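Local coordinates for protein VAL-1 (Chlorella virus, PDB 3GNE) that breaks down alginate by beta-elimination, as an alginate lyase of polysaccharide lyase family 14 whose mode of action depends on pH, at residues A[62-65]-A[66-70]; A[137-140]-A[141-144]. All coordinates share one frame; numbering follows the deposited sequence. Where two conformers were deposited one is given.

Interaction 1 of 2, residues A[62-65]-A[66-70]; sequences SAVP and DGLNK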
ATOM      1  N   SER A  62      10.568  -2.980   2.515  0.50  6.02           N
ATOM      2  CA  SER A  62       9.896  -4.034   1.752  0.50  5.42           C
ATOM      3  C   SER A  62       9.960  -5.319   2.576  0.50  6.59           C
ATOM      4  O   SER A  62      10.737  -5.419   3.528  0.50 10.34           O
ATOM      5  CB  SER A  62      10.559  -4.237   0.392  0.50  5.56           C
ATOM      6  OG  SER A  62      11.931  -4.613   0.563  0.50  4.28           O
ATOM      7  N   ALA A  63       9.126  -6.277   2.160  1.00  7.66           N
ATOM      8  CA  ALA A  63       9.125  -7.563   2.827  1.00  7.90           C
ATOM      9  C   ALA A  63       8.659  -8.611   1.840  1.00  8.75           C
ATOM     10  O   ALA A  63       7.779  -8.361   1.007  1.00  8.89           O
ATOM     11  CB  ALA A  63       8.212  -7.568   4.037  1.00  9.58           C
ATOM     12  N   VAL A  64       9.192  -9.806   1.962  1.00  9.27           N
ATOM     13  CA  VAL A  64       8.724 -10.979   1.189  1.00 10.00           C
ATOM     14  C   VAL A  64       8.481 -12.074   2.221  1.00  9.58           C
ATOM     15  O   VAL A  64       9.342 -12.930   2.455  1.00 10.60           O
ATOM     16  CB  VAL A  64       9.726 -11.393   0.104  1.00 10.46           C
ATOM     17  CG1 VAL A  64       9.140 -12.490  -0.752  1.00 12.60           C
ATOM     18  CG2 VAL A  64      10.112 -10.217  -0.838  1.00 10.90           C
ATOM     19  N   PRO A  65       7.363 -12.044   2.946  1.00  9.65           N
ATOM     20  CA  PRO A  65       7.259 -12.934   4.097  1.00 10.19           C
ATOM     21  C   PRO A  65       7.159 -14.384   3.739  1.00 10.43           C
ATOM     22  O   PRO A  65       6.533 -14.783   2.753  1.00 12.44           O
ATOM     23  CB  PRO A  65       6.028 -12.416   4.838  1.00 10.41           C
ATOM     24  CG  PRO A  65       5.960 -10.952   4.351  1.00 10.51           C
ATOM     25  CD  PRO A  65       6.272 -11.064   2.852  1.00 10.15           C
ATOM     26  N   ASP A  66       7.795 -15.195   4.630  1.00  9.62           N
ATOM     27  CA  ASP A  66       7.568 -16.645   4.491  1.00  9.88           C
ATOM     28  C   ASP A  66       6.079 -16.930   4.611  1.00 11.07           C
ATOM     29  O   ASP A  66       5.434 -16.496   5.580  1.00 12.57           O
ATOM     30  CB  ASP A  66       8.306 -17.346   5.606  1.00  9.56           C
ATOM     31  CG  ASP A  66       9.777 -17.043   5.622  1.00 10.64           C
ATOM     32  OD1 ASP A  66      10.380 -16.653   4.594  1.00 12.65           O
ATOM     33  OD2 ASP A  66      10.402 -17.257   6.666  1.00 11.85           O
ATOM     34  N   GLY A  67       5.511 -17.677   3.661  1.00 11.98           N
ATOM     35  CA  GLY A  67       4.059 -17.895   3.706  1.00 13.58           C
ATOM     36  C   GLY A  67       3.322 -17.035   2.663  1.00 12.79           C
ATOM     37  O   GLY A  67       2.100 -17.140   2.510  1.00 13.50           O
ATOM     38  N   LEU A  68       4.082 -16.148   1.981  1.00 12.02           N
ATOM     39  CA  LEU A  68       3.417 -15.344   0.931  1.00 11.68           C
ATOM     40  C   LEU A  68       2.837 -16.209  -0.163  1.00 13.47           C
ATOM     41  O   LEU A  68       3.541 -17.002  -0.802  1.00 21.51           O
ATOM     42  CB  LEU A  68       4.479 -14.378   0.343  1.00 14.62           C
ATOM     43  CG  LEU A  68       4.060 -13.735  -1.004  1.00 17.93           C
ATOM     44  CD1 LEU A  68       2.937 -12.771  -0.890  1.00 20.45           C
ATOM     45  CD2 LEU A  68       5.242 -12.979  -1.597  1.00 19.44           C
ATOM     46  N   ASN A  69       1.532 -16.157  -0.356  1.00 11.58           N
ATOM     47  CA  ASN A  69       0.871 -16.865  -1.453  1.00 11.51           C
ATOM     48  C   ASN A  69       1.020 -15.970  -2.661  1.00 10.97           C
ATOM     49  O   ASN A  69       0.423 -14.883  -2.675  1.00 12.00           O
ATOM     50  CB  ASN A  69      -0.588 -17.069  -1.069  1.00 14.52           C
ATOM     51  CG  ASN A  69      -1.357 -17.821  -2.102  1.00 15.56           C
ATOM     52  OD1 ASN A  69      -1.067 -17.677  -3.284  1.00 16.00           O
ATOM     53  ND2 ASN A  69      -2.328 -18.604  -1.649  1.00 19.53           N
ATOM     54  N   LYS A  70       1.777 -16.375  -3.657  1.00 12.26           N
ATOM     55  CA  LYS A  70       2.074 -15.469  -4.785  1.00 11.55           C
ATOM     56  C   LYS A  70       0.862 -15.271  -5.661  1.00 10.96           C
ATOM     57  O   LYS A  70       0.905 -14.376  -6.484  1.00 11.75           O
ATOM     58  CB  LYS A  70       3.235 -16.035  -5.589  1.00 12.88           C
ATOM     59  CG  LYS A  70       4.528 -16.096  -4.707  1.00 14.91           C
ATOM     60  CD  LYS A  70       5.580 -16.839  -5.520  1.00 20.86           C
ATOM     61  CE  LYS A  70       6.940 -16.647  -4.937  1.00 23.33           C
ATOM     62  NZ  LYS A  70       7.714 -17.858  -4.685  1.00 32.62           N
TER

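Interaction 2 of 2, residues A[137-140]-A[141-144]; sequences QKIP and GLDP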
ATOM      1  N   GLN A 137      -6.553  -4.432 -20.684  1.00 15.14           N
ATOM      2  CA  GLN A 137      -7.453  -4.306 -19.533  1.00 14.50           C
ATOM      3  C   GLN A 137      -8.864  -4.127 -20.059  1.00 15.13           C
ATOM      4  O   GLN A 137      -8.985  -3.625 -21.170  1.00 21.75           O
ATOM      5  CB  GLN A 137      -7.106  -3.100 -18.665  1.00 13.17           C
ATOM      6  CG  GLN A 137      -5.647  -3.228 -18.096  1.00 13.39           C
ATOM      7  CD  GLN A 137      -5.510  -4.321 -17.041  1.00 12.19           C
ATOM      8  OE1 GLN A 137      -6.455  -4.966 -16.556  1.00 13.18           O
ATOM      9  NE2 GLN A 137      -4.211  -4.531 -16.697  1.00 11.57           N
ATOM     10  N   LYS A 138      -9.872  -4.505 -19.297  1.00 15.73           N
ATOM     11  CA  LYS A 138     -11.223  -4.157 -19.700  1.00 19.77           C
ATOM     12  C   LYS A 138     -11.857  -3.106 -18.826  1.00 16.34           C
ATOM     13  O   LYS A 138     -12.892  -2.537 -19.137  1.00 17.15           O
ATOM     14  CB  LYS A 138     -12.106  -5.419 -19.678  1.00 25.50           C
ATOM     15  CG  LYS A 138     -12.346  -5.970 -18.268  1.00 28.89           C
ATOM     16  CD  LYS A 138     -13.166  -7.241 -18.369  1.00 36.12           C
ATOM     17  CE  LYS A 138     -12.607  -8.409 -17.637  1.00 41.00           C
ATOM     18  NZ  LYS A 138     -13.515  -9.514 -17.292  1.00 48.62           N
ATOM     19  N   ILE A 139     -11.259  -2.839 -17.669  1.00 14.44           N
ATOM     20  CA  ILE A 139     -11.764  -1.783 -16.796  1.00 13.90           C
ATOM     21  C   ILE A 139     -11.425  -0.443 -17.407  1.00 13.30           C
ATOM     22  O   ILE A 139     -10.256  -0.118 -17.646  1.00 13.93           O
ATOM     23  CB  ILE A 139     -11.095  -1.937 -15.404  1.00 12.68           C
ATOM     24  CG1 ILE A 139     -11.512  -3.278 -14.769  1.00 14.25           C
ATOM     25  CG2 ILE A 139     -11.340  -0.746 -14.519  1.00 14.39           C
ATOM     26  CD1 ILE A 139     -10.535  -3.670 -13.649  1.00 15.94           C
ATOM     27  N   PRO A 140     -12.429   0.398 -17.658  1.00 16.51           N
ATOM     28  CA  PRO A 140     -12.140   1.673 -18.298  1.00 17.70           C
ATOM     29  C   PRO A 140     -11.186   2.519 -17.478  1.00 14.55           C
ATOM     30  O   PRO A 140     -11.358   2.629 -16.259  1.00 15.52           O
ATOM     31  CB  PRO A 140     -13.492   2.377 -18.347  1.00 23.28           C
ATOM     32  CG  PRO A 140     -14.477   1.222 -18.347  1.00 26.75           C
ATOM     33  CD  PRO A 140     -13.884   0.169 -17.437  1.00 19.68           C
ATOM     34  N   GLY A 141     -10.175   3.095 -18.145  1.00 15.38           N
ATOM     35  CA  GLY A 141      -9.229   3.974 -17.495  1.00 13.69           C
ATOM     36  C   GLY A 141      -8.145   3.243 -16.701  1.00 12.50           C
ATOM     37  O   GLY A 141      -7.314   3.946 -16.138  1.00 12.72           O
ATOM     38  N   LEU A 142      -8.142   1.891 -16.706  1.00 12.50           N
ATOM     39  CA  LEU A 142      -6.999   1.184 -16.065  1.00 11.24           C
ATOM     40  C   LEU A 142      -5.834   1.158 -17.062  1.00 11.29           C
ATOM     41  O   LEU A 142      -5.626   0.196 -17.793  1.00 13.11           O
ATOM     42  CB  LEU A 142      -7.418  -0.189 -15.619  1.00 11.96           C
ATOM     43  CG  LEU A 142      -6.365  -0.940 -14.793  1.00 11.30           C
ATOM     44  CD1 LEU A 142      -5.883  -0.097 -13.613  1.00 11.40           C
ATOM     45  CD2 LEU A 142      -6.941  -2.273 -14.313  1.00 12.72           C
ATOM     46  N   ASP A 143      -5.120   2.276 -17.133  1.00 10.68           N
ATOM     47  CA  ASP A 143      -4.178   2.566 -18.196  1.00 11.35           C
ATOM     48  C   ASP A 143      -2.757   2.721 -17.661  1.00 11.44           C
ATOM     49  O   ASP A 143      -2.584   3.464 -16.679  1.00 11.66           O
ATOM     50  CB  ASP A 143      -4.485   3.877 -18.920  1.00 13.20           C
ATOM     51  CG  ASP A 143      -5.796   3.925 -19.641  1.00 17.74           C
ATOM     52  OD1 ASP A 143      -6.495   2.907 -19.744  1.00 25.18           O
ATOM     53  OD2 ASP A 143      -6.149   5.016 -20.072  1.00 24.95           O
ATOM     54  N   PRO A 144      -1.769   2.061 -18.246  1.00 10.27           N
ATOM     55  CA  PRO A 144      -0.400   2.146 -17.774  1.00 11.00           C
ATOM     56  C   PRO A 144       0.381   3.338 -18.310  1.00 10.40           C
ATOM     57  O   PRO A 144       1.458   3.222 -18.917  1.00 12.92           O
ATOM     58  CB  PRO A 144       0.197   0.804 -18.287  1.00 10.68           C
ATOM     59  CG  PRO A 144      -0.479   0.646 -19.628  1.00 11.22           C
ATOM     60  CD  PRO A 144      -1.933   1.068 -19.355  1.00 11.74           C
TER

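Interaction 1 of 2, residues A[62-65]-A[66-70]
The carbonyl of Pro65 is the flat group round which this turn closes: Leu68 N lies over its plane, 36° out of it, while the CB of Leu68 packs 3.2 Å from Pro65 O. The amide donates to that oxygen, Leu68 N to Pro65 O 2.9 Å, with a moderately bent N-H...O angle of 146°. This is the closing bond of a type II beta turn from Pro65 to Leu68. Gly67 takes the third position with a positive phi, as is usual in such a turn. The CB of Asp66 leads away, though Asp66 OD1, 4.0 Å from Pro65 C, still lies over the face of the peptide opposite Leu68 N. A second link spans the mouth of the turn, where Val64 CG1 meets Leu68 CD2 at 4.0 Å; the rotation of Val64, with CG1 anti to its backbone N (chi1 -174°), sets that methyl toward the leucine. The turn leads out of strand 59-63 toward strand 72-80. Its inner side rests on the fold: Pro65 packs on Trp19 and, together with Leu68, on Met240 of strand 231-241, while Val64 and Leu68 also reach Arg214 and Ile212, respectively, of strand 212-221.

Interaction 2 of 2, residues A[137-140]-A[141-144]
Leu142 closes the corner made by Pro140 and Gly141, and its side chain packs between Ile139 and Gln137. Pro140 and Gly141 fill the two corner positions, with Pro140 CB 3.4 Å from Gly141 N; the positive phi of Gly141 suits the second of them. The Leu142 CD2 methyl is touched from two directions: Ile139 CD1 approaches to 3.9 Å, and the amide end of Gln137 brings OE1 to 3.5 Å from Leu142 CD2. CG of Leu142 is anti to its backbone N (chi1 -173°), an orientation that carries the isobutyl group back over the preceding residues. Gln137 bends at chi2 (-70°), laying its chain across the leucine so that Gln137 CG sits 3.4 Å from Leu142 O and Gln137 CD meets Leu142 CD2 at 3.7 Å. The polar end of the glutamine is held elsewhere, NE2 donating to the carbonyl oxygen of Asn203 and OE1 likewise hydrogen-bonded outside the turn. Leu142 CB packs 3.5 Å from Ile139 O, the same oxygen that accepts the backbone bond from Leu142 N at 3.1 Å. That bond is nearly straight at hydrogen, 164°, although the donor stands above the carbonyl plane. Ile139 continues onto Leu199 and Ile202 of strand 195-202 and onto Phe151, while Leu142 also packs on Ile149 and Pro131. The arrangement is a type II beta turn with a Pro-Gly corner, overlapped by an inverse gamma turn centred on Leu142, in the connection between strands 125-130 and 149-151 of the lyase domain.

Interactions 1 and 2 are separate surface turns of one family 14 lyase domain, with centres 27 Å apart and nearest atoms about 15 Å apart. They do not touch, and they follow one another along the chain. Each is a type II turn with glycine at its third position and a leucine at its fourth, whose side chain packs toward the fold. The turn at 62-70 joins strand 59-63 of the seven-stranded antiparallel sheet to strand 72-80 of the eight-stranded one; that at 137-144 connects strands 125-130 and 149-151, neighbours at one margin of the seven-stranded sheet.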